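Local coordinates for protein MGS-M5 (Unidentified, PDB 4Q3N) that probably interconverts L-lactate and pyruvate with the help of NAD, as an L-lactate dehydrogenase from a deep-sea metagenome library, at residues N24-K38 / P56-C69. Residues are numbered along the deposited sequence; the frame is centred on the assembly and turned at random.
Sequences NQGTVEELVLLDIDK and PRKMSIKAGDYKDC. With ACT (acetate ion), chain G; ACT (acetate ion), chain F.
Arg57 and the turn Gly26–Glu29 illustrate how one extended side chain can close the end of a parallel strand pair. With CG anti to the backbone N (chi1 -168°) and the chain straight to NE, its guanidinium lies across the turn: Arg57 NH1 donates to Gly26 O at 3.0 Å, in the guanidinium plane but above that of the carbonyl, while Glu29 N sits over one face. NH1 and NH2 also grip both oxygens of an acetate ion, probably from the crystallisation liquor, and a water links NH2 to Glu29 OE1, which salt-bridges Arg2 of a neighbouring subunit. A leucine in place of Arg57 would probably leave Gly26 O without this donor and the acetate without its two-pronged grip. Between strands 30-34 and 60-63, backbone bonds run in parallel register from Ser60 N to Glu29 O through Gly64 N to Leu33 O. Leu31 CD2 lies alongside Ile61 CG2 (4.1 Å) on one face; on the other, Val32 CG1 packs 3.6 Å from Gly64 N. Leu34, turned to an unusual chi1 of -95°, lays CD2 over the Tyr66 ring face, 3.9 Å from the centroid. Lys38 passes CE by Ala63 CB and brings NZ to Asp65 OD1 in a salt bridge whose hydrogen bond is weak (3.2 Å). Helix 38-49 completes this beta-alpha-beta unit of the Rossmann fold, touching Leu31, Leu33 and Ala63; strand 60-63 is the edge strand of this chain's parallel sheet, and strand 5-9 pairs with the other side of 30-34.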
loop_
_atom_site.group_PDB
_atom_site.type_symbol
_atom_site.label_atom_id
_atom_site.label_comp_id
_atom_site.label_asym_id
_atom_site.label_seq_id
_atom_site.Cartn_x
_atom_site.Cartn_y
_atom_site.Cartn_z
ATOM N N ASN A 24 -5.989 -4.741 7.774
ATOM C CA ASN A 24 -5.511 -5.081 6.443
ATOM C C ASN A 24 -5.010 -3.877 5.627
ATOM O O ASN A 24 -4.227 -4.059 4.729
ATOM C CB ASN A 24 -6.623 -5.779 5.701
ATOM C CG ASN A 24 -6.727 -7.246 6.140
ATOM O OD1 ASN A 24 -5.945 -8.068 5.657
ATOM N ND2 ASN A 24 -7.633 -7.561 7.091
ATOM N N GLN A 25 -5.549 -2.684 5.905
ATOM C CA GLN A 25 -5.086 -1.471 5.244
ATOM C C GLN A 25 -3.934 -0.821 6.019
ATOM O O GLN A 25 -3.347 0.109 5.513
ATOM C CB GLN A 25 -6.242 -0.451 5.071
ATOM C CG GLN A 25 -7.336 -0.946 4.089
ATOM C CD GLN A 25 -8.244 0.196 3.664
ATOM O OE1 GLN A 25 -7.780 1.350 3.532
ATOM N NE2 GLN A 25 -9.559 -0.089 3.477
ATOM N N GLY A 26 -3.636 -1.268 7.238
ATOM C CA GLY A 26 -2.648 -0.543 8.067
ATOM C C GLY A 26 -3.009 0.921 8.342
ATOM O O GLY A 26 -2.166 1.817 8.296
ATOM N N THR A 27 -4.277 1.201 8.633
ATOM C CA THR A 27 -4.755 2.587 8.820
ATOM C C THR A 27 -4.152 3.333 9.983
ATOM O O THR A 27 -3.754 4.511 9.860
ATOM C CB THR A 27 -6.298 2.575 9.033
ATOM O OG1 THR A 27 -6.825 1.820 7.948
ATOM C CG2 THR A 27 -6.843 4.020 8.981
ATOM N N VAL A 28 -4.050 2.642 11.115
ATOM C CA VAL A 28 -3.448 3.294 12.292
ATOM C C VAL A 28 -2.546 2.285 12.978
ATOM O O VAL A 28 -2.627 1.104 12.670
ATOM C CB VAL A 28 -4.530 3.790 13.314
ATOM C CG1 VAL A 28 -5.449 4.812 12.678
ATOM C CG2 VAL A 28 -5.356 2.567 13.857
ATOM N N GLU A 29 -1.743 2.766 13.927
ATOM C CA GLU A 29 -0.883 1.928 14.738
ATOM C C GLU A 29 -1.645 1.143 15.851
ATOM O O GLU A 29 -1.363 -0.033 16.094
ATOM C CB GLU A 29 0.173 2.785 15.419
ATOM C CG GLU A 29 1.153 1.938 16.270
ATOM C CD GLU A 29 2.258 2.751 16.920
ATOM O OE1 GLU A 29 2.657 3.818 16.357
ATOM O OE2 GLU A 29 2.770 2.309 17.981
ATOM N N GLU A 30 -2.556 1.822 16.570
ATOM C CA GLU A 30 -3.093 1.250 17.831
ATOM C C GLU A 30 -4.602 1.141 17.811
ATOM O O GLU A 30 -5.280 2.111 17.495
ATOM C CB GLU A 30 -2.708 2.126 19.033
ATOM C CG GLU A 30 -1.274 2.434 19.220
ATOM C CD GLU A 30 -1.083 3.215 20.526
ATOM O OE1 GLU A 30 -0.948 4.459 20.450
ATOM O OE2 GLU A 30 -1.157 2.589 21.614
ATOM N N LEU A 31 -5.113 -0.014 18.217
ATOM C CA LEU A 31 -6.535 -0.300 18.198
ATOM C C LEU A 31 -6.937 -0.849 19.568
ATOM O O LEU A 31 -6.243 -1.736 20.081
ATOM C CB LEU A 31 -6.802 -1.322 17.104
ATOM C CG LEU A 31 -8.176 -1.808 16.737
ATOM C CD1 LEU A 31 -8.972 -0.594 16.343
ATOM C CD2 LEU A 31 -8.075 -2.840 15.595
ATOM N N VAL A 32 -8.025 -0.345 20.145
ATOM C CA VAL A 32 -8.515 -0.903 21.408
ATOM C C VAL A 32 -9.976 -1.277 21.186
ATOM O O VAL A 32 -10.741 -0.477 20.642
ATOM C CB VAL A 32 -8.392 0.067 22.569
ATOM C CG1 VAL A 32 -8.948 -0.581 23.859
ATOM C CG2 VAL A 32 -6.900 0.525 22.786
ATOM N N LEU A 33 -10.340 -2.497 21.569
ATOM C CA LEU A 33 -11.687 -3.008 21.377
ATOM C C LEU A 33 -12.422 -3.028 22.714
ATOM O O LEU A 33 -11.903 -3.586 23.709
ATOM C CB LEU A 33 -11.650 -4.433 20.804
ATOM C CG LEU A 33 -10.790 -4.568 19.523
ATOM C CD1 LEU A 33 -10.832 -6.035 19.100
ATOM C CD2 LEU A 33 -11.315 -3.678 18.361
ATOM N N LEU A 34 -13.603 -2.415 22.750
ATOM C CA LEU A 34 -14.438 -2.394 23.963
ATOM C C LEU A 34 -15.758 -3.091 23.695
ATOM O O LEU A 34 -16.378 -2.867 22.663
ATOM C CB LEU A 34 -14.734 -0.960 24.413
ATOM C CG LEU A 34 -13.852 -0.320 25.478
ATOM C CD1 LEU A 34 -12.402 -0.374 25.024
ATOM C CD2 LEU A 34 -14.308 1.147 25.735
ATOM N N ASP A 35 -16.208 -3.900 24.626
ATOM C CA ASP A 35 -17.512 -4.513 24.480
ATOM C C ASP A 35 -18.038 -4.799 25.859
ATOM O O ASP A 35 -17.263 -5.105 26.759
ATOM C CB ASP A 35 -17.429 -5.812 23.668
ATOM C CG ASP A 35 -18.786 -6.271 23.181
ATOM O OD1 ASP A 35 -19.512 -6.917 23.959
ATOM O OD2 ASP A 35 -19.143 -5.992 22.036
ATOM N N ILE A 36 -19.345 -4.713 26.043
ATOM C CA ILE A 36 -19.907 -5.059 27.353
ATOM C C ILE A 36 -19.565 -6.519 27.679
ATOM O O ILE A 36 -19.462 -6.904 28.830
ATOM C CB ILE A 36 -21.423 -4.798 27.380
ATOM C CG1 ILE A 36 -21.991 -5.211 28.726
ATOM C CG2 ILE A 36 -22.111 -5.512 26.249
ATOM C CD1 ILE A 36 -21.273 -4.544 29.922
ATOM N N ASP A 37 -19.344 -7.344 26.668
ATOM C CA ASP A 37 -18.935 -8.741 26.909
ATOM C C ASP A 37 -17.406 -8.730 26.796
ATOM O O ASP A 37 -16.854 -8.757 25.681
ATOM C CB ASP A 37 -19.602 -9.686 25.884
ATOM C CG ASP A 37 -19.142 -11.143 26.005
ATOM O OD1 ASP A 37 -18.227 -11.454 26.788
ATOM O OD2 ASP A 37 -19.718 -11.999 25.297
ATOM N N LYS A 38 -16.715 -8.639 27.930
ATOM C CA LYS A 38 -15.257 -8.442 27.884
ATOM C C LYS A 38 -14.538 -9.638 27.244
ATOM O O LYS A 38 -13.592 -9.438 26.516
ATOM C CB LYS A 38 -14.682 -8.202 29.287
ATOM C CG LYS A 38 -13.125 -8.031 29.373
ATOM C CD LYS A 38 -12.500 -6.957 28.447
ATOM C CE LYS A 38 -10.986 -6.718 28.768
ATOM N NZ LYS A 38 -10.754 -5.780 29.917
ATOM N N PRO A 56 0.317 -5.600 6.765
ATOM C CA PRO A 56 1.244 -4.604 6.176
ATOM C C PRO A 56 1.856 -3.667 7.201
ATOM O O PRO A 56 2.815 -2.984 6.883
ATOM C CB PRO A 56 0.340 -3.787 5.214
ATOM C CG PRO A 56 -1.038 -3.838 5.912
ATOM C CD PRO A 56 -1.096 -5.291 6.484
ATOM N N ARG A 57 1.328 -3.632 8.408
ATOM C CA ARG A 57 1.765 -2.644 9.391
ATOM C C ARG A 57 1.910 -3.210 10.786
ATOM O O ARG A 57 1.078 -4.023 11.191
ATOM C CB ARG A 57 0.772 -1.467 9.469
ATOM C CG ARG A 57 1.335 -0.260 10.276
ATOM C CD ARG A 57 0.338 0.926 10.322
ATOM N NE ARG A 57 0.858 2.044 11.111
ATOM C CZ ARG A 57 0.372 3.298 11.037
ATOM N NH1 ARG A 57 -0.653 3.554 10.228
ATOM N NH2 ARG A 57 0.900 4.285 11.756
ATOM N N LYS A 58 2.961 -2.786 11.508
ATOM C CA LYS A 58 3.088 -3.158 12.920
ATOM C C LYS A 58 1.915 -2.489 13.637
ATOM O O LYS A 58 1.664 -1.296 13.434
ATOM C CB LYS A 58 4.438 -2.723 13.511
ATOM C CG LYS A 58 4.640 -2.970 15.063
ATOM C CD LYS A 58 4.054 -1.778 15.868
ATOM C CE LYS A 58 4.023 -1.924 17.384
ATOM N NZ LYS A 58 5.367 -1.813 17.924
ATOM N N MET A 59 1.199 -3.249 14.480
ATOM C CA MET A 59 0.118 -2.652 15.259
ATOM C C MET A 59 0.099 -3.166 16.656
ATOM O O MET A 59 0.615 -4.238 16.928
ATOM C CB MET A 59 -1.261 -2.960 14.613
ATOM C CG MET A 59 -1.408 -2.320 13.234
ATOM S SD MET A 59 -2.996 -2.691 12.461
ATOM C CE MET A 59 -4.133 -1.830 13.564
ATOM N N SER A 60 -0.518 -2.387 17.536
ATOM C CA SER A 60 -0.828 -2.789 18.902
ATOM C C SER A 60 -2.340 -2.938 19.004
ATOM O O SER A 60 -3.079 -1.970 18.783
ATOM C CB SER A 60 -0.343 -1.751 19.904
ATOM O OG SER A 60 1.032 -1.887 20.162
ATOM N N ILE A 61 -2.820 -4.138 19.307
ATOM C CA ILE A 61 -4.269 -4.366 19.396
ATOM C C ILE A 61 -4.629 -5.069 20.705
ATOM O O ILE A 61 -3.997 -6.071 21.056
ATOM C CB ILE A 61 -4.792 -5.243 18.220
ATOM C CG1 ILE A 61 -4.349 -4.665 16.862
ATOM C CG2 ILE A 61 -6.368 -5.417 18.318
ATOM C CD1 ILE A 61 -4.855 -5.552 15.679
ATOM N N LYS A 62 -5.605 -4.534 21.438
ATOM C CA LYS A 62 -6.020 -5.202 22.674
ATOM C C LYS A 62 -7.498 -4.951 22.985
ATOM O O LYS A 62 -8.102 -4.010 22.456
ATOM C CB LYS A 62 -5.171 -4.720 23.839
ATOM C CG LYS A 62 -5.581 -3.371 24.320
ATOM C CD LYS A 62 -4.678 -2.892 25.481
ATOM C CE LYS A 62 -5.153 -1.523 25.977
ATOM N NZ LYS A 62 -4.637 -1.241 27.326
ATOM N N ALA A 63 -8.101 -5.789 23.841
ATOM C CA ALA A 63 -9.424 -5.459 24.377
ATOM C C ALA A 63 -9.170 -4.499 25.520
ATOM O O ALA A 63 -8.213 -4.697 26.248
ATOM C CB ALA A 63 -10.193 -6.781 24.922
ATOM N N GLY A 64 -9.999 -3.486 25.733
ATOM C CA GLY A 64 -9.716 -2.602 26.864
ATOM C C GLY A 64 -10.966 -2.135 27.576
ATOM O O GLY A 64 -12.009 -2.777 27.446
ATOM N N ASP A 65 -10.858 -1.009 28.286
ATOM C CA ASP A 65 -11.933 -0.473 29.119
ATOM C C ASP A 65 -12.077 0.995 28.748
ATOM O O ASP A 65 -11.298 1.495 27.977
ATOM C CB ASP A 65 -11.618 -0.586 30.622
ATOM C CG ASP A 65 -11.121 -1.968 31.022
ATOM O OD1 ASP A 65 -11.913 -2.937 30.945
ATOM O OD2 ASP A 65 -9.937 -2.082 31.434
ATOM N N TYR A 66 -13.002 1.710 29.368
ATOM C CA TYR A 66 -13.231 3.086 28.972
ATOM C C TYR A 66 -12.024 3.972 29.264
ATOM O O TYR A 66 -11.770 4.924 28.526
ATOM C CB TYR A 66 -14.501 3.633 29.667
ATOM C CG TYR A 66 -15.726 3.202 28.893
ATOM C CD1 TYR A 66 -15.992 3.746 27.645
ATOM C CD2 TYR A 66 -16.583 2.214 29.383
ATOM C CE1 TYR A 66 -17.093 3.346 26.913
ATOM C CE2 TYR A 66 -17.706 1.813 28.662
ATOM C CZ TYR A 66 -17.954 2.394 27.430
ATOM O OH TYR A 66 -19.024 2.010 26.675
ATOM N N LYS A 67 -11.268 3.648 30.313
ATOM C CA LYS A 67 -10.071 4.424 30.609
ATOM C C LYS A 67 -9.073 4.432 29.447
ATOM O O LYS A 67 -8.290 5.381 29.311
ATOM C CB LYS A 67 -9.399 3.931 31.901
ATOM C CG LYS A 67 -8.777 2.537 31.838
ATOM C CD LYS A 67 -8.120 2.179 33.194
ATOM C CE LYS A 67 -7.535 0.757 33.205
ATOM N NZ LYS A 67 -6.507 0.537 32.131
ATOM N N ASP A 68 -9.087 3.413 28.596
ATOM C CA ASP A 68 -8.216 3.469 27.405
ATOM C C ASP A 68 -8.570 4.538 26.389
ATOM O O ASP A 68 -7.801 4.769 25.460
ATOM C CB ASP A 68 -8.201 2.111 26.684
ATOM C CG ASP A 68 -7.575 1.049 27.541
ATOM O OD1 ASP A 68 -6.394 1.226 27.929
ATOM O OD2 ASP A 68 -8.291 0.093 27.908
ATOM N N CYS A 69 -9.714 5.195 26.558
ATOM C CA CYS A 69 -10.122 6.249 25.647
ATOM C C CYS A 69 -9.334 7.520 25.887
ATOM O O CYS A 69 -9.367 8.434 25.063
ATOM C CB CYS A 69 -11.617 6.563 25.789
ATOM S SG CYS A 69 -12.653 5.229 25.150
HETATM C C ACT G . -1.090 7.147 10.330
HETATM O O ACT G . -0.550 6.403 9.465
HETATM O OXT ACT G . -0.886 6.880 11.546
HETATM C CH3 ACT G . -1.944 8.301 9.909
HETATM C C ACT F . 6.279 -5.106 18.909
HETATM O O ACT F . 5.852 -6.222 19.365
HETATM O OXT ACT F . 6.799 -4.255 19.702
HETATM C CH3 ACT F . 6.155 -4.764 17.451
HETATM O O HOH W 1 2.856 4.848 13.840
HETATM O O HOH W 2 1.865 0.741 20.026
HETATM O O HOH W 3 -13.957 -4.630 26.626
#